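Local coordinates for capsular polysaccharide export system protein KpsC (Thermosulfurimonas dismutans, PDB 6MGD) that probably transfers Kdo sugars in beta-2,7 linkage while building the glycolipid anchor of bacterial capsular polysaccharides, at residues R68-F73 against I96-T101; L89-I94 against Y297-S302. All coordinates share one frame; numbering follows the deposited sequence.

Contact 1: R68-F73 against I96-T101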
loop_
_atom_site.group_PDB
_atom_site.type_symbol
_atom_site.label_atom_id
_atom_site.label_comp_id
_atom_site.label_asym_id
_atom_site.label_seq_id
_atom_site.Cartn_x
_atom_site.Cartn_y
_atom_site.Cartn_z
ATOM N N ARG A 68 10.547 -7.027 6.525
ATOM C CA ARG A 68 10.239 -5.617 6.323
ATOM C C ARG A 68 8.767 -5.384 6.643
ATOM O O ARG A 68 7.886 -5.930 5.971
ATOM C CB ARG A 68 10.584 -5.188 4.896
ATOM C CG ARG A 68 12.086 -5.190 4.636
ATOM C CD ARG A 68 12.441 -4.909 3.186
ATOM N NE ARG A 68 13.876 -4.676 3.028
ATOM C CZ ARG A 68 14.786 -5.637 2.895
ATOM N NH1 ARG A 68 16.065 -5.321 2.762
ATOM N NH2 ARG A 68 14.422 -6.912 2.896
ATOM N N LEU A 69 8.508 -4.588 7.674
ATOM C CA LEU A 69 7.164 -4.355 8.179
ATOM C C LEU A 69 6.580 -3.067 7.610
ATOM O O LEU A 69 7.297 -2.157 7.190
ATOM C CB LEU A 69 7.162 -4.295 9.710
ATOM C CG LEU A 69 7.724 -5.513 10.447
ATOM C CD1 LEU A 69 7.599 -5.340 11.950
ATOM C CD2 LEU A 69 7.027 -6.784 9.998
ATOM N N GLU A 70 5.251 -3.003 7.617
ATOM C CA GLU A 70 4.506 -1.842 7.153
ATOM C C GLU A 70 3.057 -2.017 7.583
ATOM O O GLU A 70 2.606 -3.136 7.851
ATOM C CB GLU A 70 4.616 -1.674 5.630
ATOM C CG GLU A 70 4.110 -0.344 5.087
ATOM C CD GLU A 70 4.628 0.847 5.869
ATOM O OE1 GLU A 70 3.903 1.330 6.767
ATOM O OE2 GLU A 70 5.758 1.298 5.592
ATOM N N ASP A 71 2.339 -0.899 7.662
ATOM C CA ASP A 71 0.929 -0.947 8.023
ATOM C C ASP A 71 0.139 -1.740 6.989
ATOM O O ASP A 71 0.521 -1.837 5.819
ATOM C CB ASP A 71 0.361 0.469 8.148
ATOM C CG ASP A 71 0.944 1.228 9.324
ATOM O OD1 ASP A 71 1.221 0.595 10.365
ATOM O OD2 ASP A 71 1.128 2.458 9.207
ATOM N N GLY A 72 -0.973 -2.314 7.433
ATOM C CA GLY A 72 -1.815 -3.101 6.561
ATOM C C GLY A 72 -2.536 -2.243 5.539
ATOM O O GLY A 72 -2.397 -1.022 5.475
ATOM N N PHE A 73 -3.333 -2.917 4.712
ATOM C CA PHE A 73 -4.127 -2.227 3.705
ATOM C C PHE A 73 -5.534 -1.897 4.183
ATOM O O PHE A 73 -6.062 -0.836 3.832
ATOM C CB PHE A 73 -4.208 -3.070 2.429
ATOM C CG PHE A 73 -2.890 -3.257 1.738
ATOM C CD1 PHE A 73 -1.957 -2.234 1.702
ATOM C CD2 PHE A 73 -2.582 -4.460 1.123
ATOM C CE1 PHE A 73 -0.740 -2.406 1.062
ATOM C CE2 PHE A 73 -1.369 -4.638 0.483
ATOM C CZ PHE A 73 -0.447 -3.610 0.452
ATOM N N ILE A 96 9.286 -5.633 0.111
ATOM C CA ILE A 96 8.127 -4.904 0.609
ATOM C C ILE A 96 7.291 -4.498 -0.594
ATOM O O ILE A 96 7.805 -4.361 -1.708
ATOM C CB ILE A 96 8.549 -3.690 1.478
ATOM C CG1 ILE A 96 7.375 -3.214 2.336
ATOM C CG2 ILE A 96 9.085 -2.563 0.618
ATOM C CD1 ILE A 96 7.794 -2.381 3.521
ATOM N N TYR A 97 5.988 -4.311 -0.368
ATOM C CA TYR A 97 5.047 -4.236 -1.484
ATOM C C TYR A 97 5.299 -3.017 -2.366
ATOM O O TYR A 97 5.144 -3.095 -3.590
ATOM C CB TYR A 97 3.606 -4.242 -0.961
ATOM C CG TYR A 97 3.243 -3.088 -0.049
ATOM C CD1 TYR A 97 3.347 -3.207 1.333
ATOM C CD2 TYR A 97 2.778 -1.886 -0.569
ATOM C CE1 TYR A 97 3.012 -2.156 2.168
ATOM C CE2 TYR A 97 2.441 -0.830 0.258
ATOM C CZ TYR A 97 2.559 -0.969 1.623
ATOM O OH TYR A 97 2.219 0.083 2.445
ATOM N N TYR A 98 5.687 -1.887 -1.779
ATOM C CA TYR A 98 5.849 -0.669 -2.562
ATOM C C TYR A 98 7.215 -0.566 -3.227
ATOM O O TYR A 98 7.452 0.392 -3.971
ATOM C CB TYR A 98 5.597 0.573 -1.694
ATOM C CG TYR A 98 6.499 0.706 -0.487
ATOM C CD1 TYR A 98 7.816 1.140 -0.619
ATOM C CD2 TYR A 98 6.026 0.426 0.789
ATOM C CE1 TYR A 98 8.638 1.267 0.478
ATOM C CE2 TYR A 98 6.841 0.554 1.895
ATOM C CZ TYR A 98 8.147 0.974 1.732
ATOM O OH TYR A 98 8.964 1.106 2.827
ATOM N N ASP A 99 8.113 -1.515 -2.979
ATOM C CA ASP A 99 9.440 -1.510 -3.590
ATOM C C ASP A 99 9.360 -2.315 -4.881
ATOM O O ASP A 99 9.396 -3.548 -4.861
ATOM C CB ASP A 99 10.479 -2.082 -2.631
ATOM C CG ASP A 99 11.896 -1.690 -2.998
ATOM O OD1 ASP A 99 12.196 -1.579 -4.207
ATOM O OD2 ASP A 99 12.711 -1.488 -2.074
ATOM N N ALA A 100 9.241 -1.615 -6.006
ATOM C CA ALA A 100 9.168 -2.248 -7.314
ATOM C C ALA A 100 10.539 -2.495 -7.927
ATOM O O ALA A 100 10.616 -3.019 -9.043
ATOM C CB ALA A 100 8.324 -1.395 -8.268
ATOM N N THR A 101 11.618 -2.132 -7.237
ATOM C CA THR A 101 12.951 -2.373 -7.777
ATOM C C THR A 101 13.449 -3.771 -7.447
ATOM O O THR A 101 14.283 -4.317 -8.178
ATOM C CB THR A 101 13.932 -1.333 -7.240
ATOM O OG1 THR A 101 14.166 -1.571 -5.846
ATOM C CG2 THR A 101 13.367 0.069 -7.423
#
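Glu70 and Phe73 reach the ring of Tyr97 at different places, and Glu70 is the one that also touches both neighbours of that tyrosine. Its CB lies 3.9 Å from Ile96 CD1 and packs beside Tyr97 CE1. From there CG, turned anti to the backbone N (chi1 -168°), comes within 3.3 Å of Tyr97 OH. A bend at the second torsion turns the carboxylate alongside its own backbone, where Glu70 OE1 accepts a 2.9 Å hydrogen bond from Asp71 N, which approaches OE1 from its anti side, 28° out of the carboxylate plane. The other oxygen, OE2, approaches Tyr98 CE2. In this GT-B-type fold the meeting joins the end of strand 64-71 to the loop after strand 88-92, where Ile96 to Asp99 form a type I beta turn. Phe73, just past the strand, sets its edge against the Tyr97 face in a T-shaped pair, with ring centroids 4.8 Å apart; Phe264 stacks on Phe73 in turn. Tyr98 CD2 lies over the opposite face, toward the rim, so the Tyr97 ring is sandwiched; the Tyr98 hydroxyl is hydrogen-bonded to Ser51. Ile96 CD1 rests on Arg68 CB, and the Arg68 guanidinium forms a salt bridge with Glu54.

Contact 2: L89-I94 against Y297-S302; sequences LVADPI and YPMYVS
Strands 89-92 and 298-300 run antiparallel but splayed, so they stay together over a short length. Leu89 and Met299 form the hydrogen-bonded pair: Met299 N donates to Leu89 O at 2.6 Å, and Leu89 N returns a bond of 3.1 Å to Met299 O. Strand 298-300 is thereby added as an outermost strand of the mixed sheet, where Met299 O also accepts from Ser88 OG. The side chains of Leu89 and Met299 share one face of the sheet and lie side by side, pointing the same way. Met299 turns at its last torsion (chi3 -63°), which brings CE into contact with both Leu89 CD2 and Ala91 CB, 3.7 Å from each; an unbranched, flexible methionine can reach both, and the short Ala91 side chain lets the methyl come close to its strand. On the other face Val90 meets Pro298 and Tyr297. Val90 CG2 is 3.9 Å from Pro298 CB, and Val90 CG1 lies 3.4 Å from Tyr297 CE2. Tyr297, its ring swung out anti to the backbone N (chi1 -176°), extends beyond the paired residues. There Tyr297 OH donates to the anti lone pair of Asp92 OD2, 2.7 Å away, with ring and carboxylate planes 78° apart. Asp92 OD1 accepts from Ile94 N at 2.9 Å in an Asx turn, and also from Gly95 N; OD2 has a second donor in Tyr105 N. With donors at both oxygens, the buried carboxylate is held in orientation and is probably stabilised as the anion, while the phenol of Tyr297 finds its acceptor there.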
loop_
_atom_site.group_PDB
_atom_site.type_symbol
_atom_site.label_atom_id
_atom_site.label_comp_id
_atom_site.label_asym_id
_atom_site.label_seq_id
_atom_site.Cartn_x
_atom_site.Cartn_y
_atom_site.Cartn_z
ATOM N N LEU A 89 -1.204 -5.780 9.880
ATOM C CA LEU A 89 0.227 -5.544 9.759
ATOM C C LEU A 89 0.759 -6.345 8.582
ATOM O O LEU A 89 0.301 -7.463 8.325
ATOM C CB LEU A 89 0.978 -5.929 11.041
ATOM C CG LEU A 89 2.471 -5.602 11.072
ATOM C CD1 LEU A 89 2.686 -4.097 11.056
ATOM C CD2 LEU A 89 3.139 -6.233 12.282
ATOM N N VAL A 90 1.721 -5.767 7.868
ATOM C CA VAL A 90 2.371 -6.410 6.732
ATOM C C VAL A 90 3.770 -6.839 7.157
ATOM O O VAL A 90 4.552 -6.020 7.653
ATOM C CB VAL A 90 2.429 -5.471 5.515
ATOM C CG1 VAL A 90 3.530 -5.900 4.563
ATOM C CG2 VAL A 90 1.079 -5.438 4.803
ATOM N N ALA A 91 4.080 -8.120 6.970
ATOM C CA ALA A 91 5.389 -8.679 7.308
ATOM C C ALA A 91 5.922 -9.389 6.070
ATOM O O ALA A 91 5.501 -10.506 5.757
ATOM C CB ALA A 91 5.302 -9.628 8.498
ATOM N N ASP A 92 6.848 -8.739 5.372
ATOM C CA ASP A 92 7.376 -9.245 4.111
ATOM C C ASP A 92 8.794 -9.762 4.324
ATOM O O ASP A 92 9.689 -8.972 4.664
ATOM C CB ASP A 92 7.351 -8.138 3.054
ATOM C CG ASP A 92 7.596 -8.652 1.642
ATOM O OD1 ASP A 92 8.503 -9.489 1.447
ATOM O OD2 ASP A 92 6.879 -8.205 0.721
ATOM N N PRO A 93 9.048 -11.064 4.157
ATOM C CA PRO A 93 10.397 -11.600 4.382
ATOM C C PRO A 93 11.336 -11.507 3.189
ATOM O O PRO A 93 12.519 -11.846 3.333
ATOM C CB PRO A 93 10.115 -13.069 4.726
ATOM C CG PRO A 93 8.903 -13.392 3.920
ATOM C CD PRO A 93 8.064 -12.131 3.906
ATOM N N ILE A 94 10.853 -11.081 2.027
ATOM C CA ILE A 94 11.657 -10.988 0.817
ATOM C C ILE A 94 11.946 -9.535 0.455
ATOM O O ILE A 94 13.083 -9.177 0.140
ATOM C CB ILE A 94 10.972 -11.727 -0.356
ATOM C CG1 ILE A 94 10.829 -13.216 -0.030
ATOM C CG2 ILE A 94 11.746 -11.530 -1.645
ATOM C CD1 ILE A 94 10.182 -14.027 -1.133
ATOM N N TYR A 297 -1.535 -11.725 2.148
ATOM C CA TYR A 297 -0.304 -10.979 2.412
ATOM C C TYR A 297 -0.253 -10.392 3.818
ATOM O O TYR A 297 0.745 -10.624 4.522
ATOM C CB TYR A 297 -0.120 -9.904 1.335
ATOM C CG TYR A 297 1.164 -9.114 1.418
ATOM C CD1 TYR A 297 2.401 -9.751 1.387
ATOM C CD2 TYR A 297 1.140 -7.726 1.488
ATOM C CE1 TYR A 297 3.580 -9.026 1.446
ATOM C CE2 TYR A 297 2.312 -6.993 1.542
ATOM C CZ TYR A 297 3.529 -7.648 1.523
ATOM O OH TYR A 297 4.695 -6.920 1.582
ATOM N N PRO A 298 -1.247 -9.640 4.294
ATOM C CA PRO A 298 -1.119 -9.007 5.606
ATOM C C PRO A 298 -1.670 -9.873 6.730
ATOM O O PRO A 298 -2.527 -10.738 6.533
ATOM C CB PRO A 298 -1.952 -7.722 5.456
ATOM C CG PRO A 298 -2.754 -7.891 4.166
ATOM C CD PRO A 298 -2.540 -9.291 3.683
ATOM N N MET A 299 -1.147 -9.625 7.926
ATOM C CA MET A 299 -1.672 -10.234 9.137
ATOM C C MET A 299 -2.833 -9.405 9.677
ATOM O O MET A 299 -2.977 -8.219 9.371
ATOM C CB MET A 299 -0.577 -10.362 10.200
ATOM C CG MET A 299 0.559 -11.293 9.817
ATOM S SD MET A 299 1.896 -11.326 11.031
ATOM C CE MET A 299 2.468 -9.632 10.950
ATOM N N TYR A 300 -3.674 -10.051 10.481
ATOM C CA TYR A 300 -4.797 -9.381 11.127
ATOM C C TYR A 300 -4.919 -9.890 12.554
ATOM O O TYR A 300 -5.003 -11.101 12.776
ATOM C CB TYR A 300 -6.110 -9.618 10.369
ATOM C CG TYR A 300 -6.126 -9.096 8.947
ATOM C CD1 TYR A 300 -5.816 -9.928 7.877
ATOM C CD2 TYR A 300 -6.464 -7.776 8.673
ATOM C CE1 TYR A 300 -5.834 -9.458 6.575
ATOM C CE2 TYR A 300 -6.486 -7.296 7.373
ATOM C CZ TYR A 300 -6.169 -8.142 6.328
ATOM O OH TYR A 300 -6.187 -7.670 5.032
ATOM N N VAL A 301 -4.926 -8.968 13.513
ATOM C CA VAL A 301 -5.085 -9.292 14.927
ATOM C C VAL A 301 -6.262 -8.498 15.472
ATOM O O VAL A 301 -6.354 -7.286 15.252
ATOM C CB VAL A 301 -3.806 -8.993 15.734
ATOM C CG1 VAL A 301 -4.098 -9.021 17.230
ATOM C CG2 VAL A 301 -2.718 -9.997 15.387
ATOM N N SER A 302 -7.158 -9.183 16.180
ATOM C CA SER A 302 -8.351 -8.543 16.718
ATOM C C SER A 302 -7.989 -7.448 17.714
ATOM O O SER A 302 -7.096 -7.614 18.549
ATOM C CB SER A 302 -9.244 -9.584 17.394
ATOM O OG SER A 302 -10.292 -8.960 18.114
#

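From the N terminus, residues 68-73 come first, on strand 64-71, and 89-94 follow on strand 88-92, its antiparallel neighbour in the mixed sheet. The chain then reaches 96-101, where contact 1 closes a loop of 22 intervening residues that holds segment 89-94. Contact 2 closes far later, when 297-302 returns after 202 residues, a span that includes the second, parallel sheet. The segments alternate, so the two closures cross. They meet directly on the shared pair of strands: Glu70 O lies 2.8 Å from Val90 N, a probable hydrogen bond. Contact 1 ties the sheet to the loop before helix 105-112; contact 2 adds the edge strand after helix 286-296.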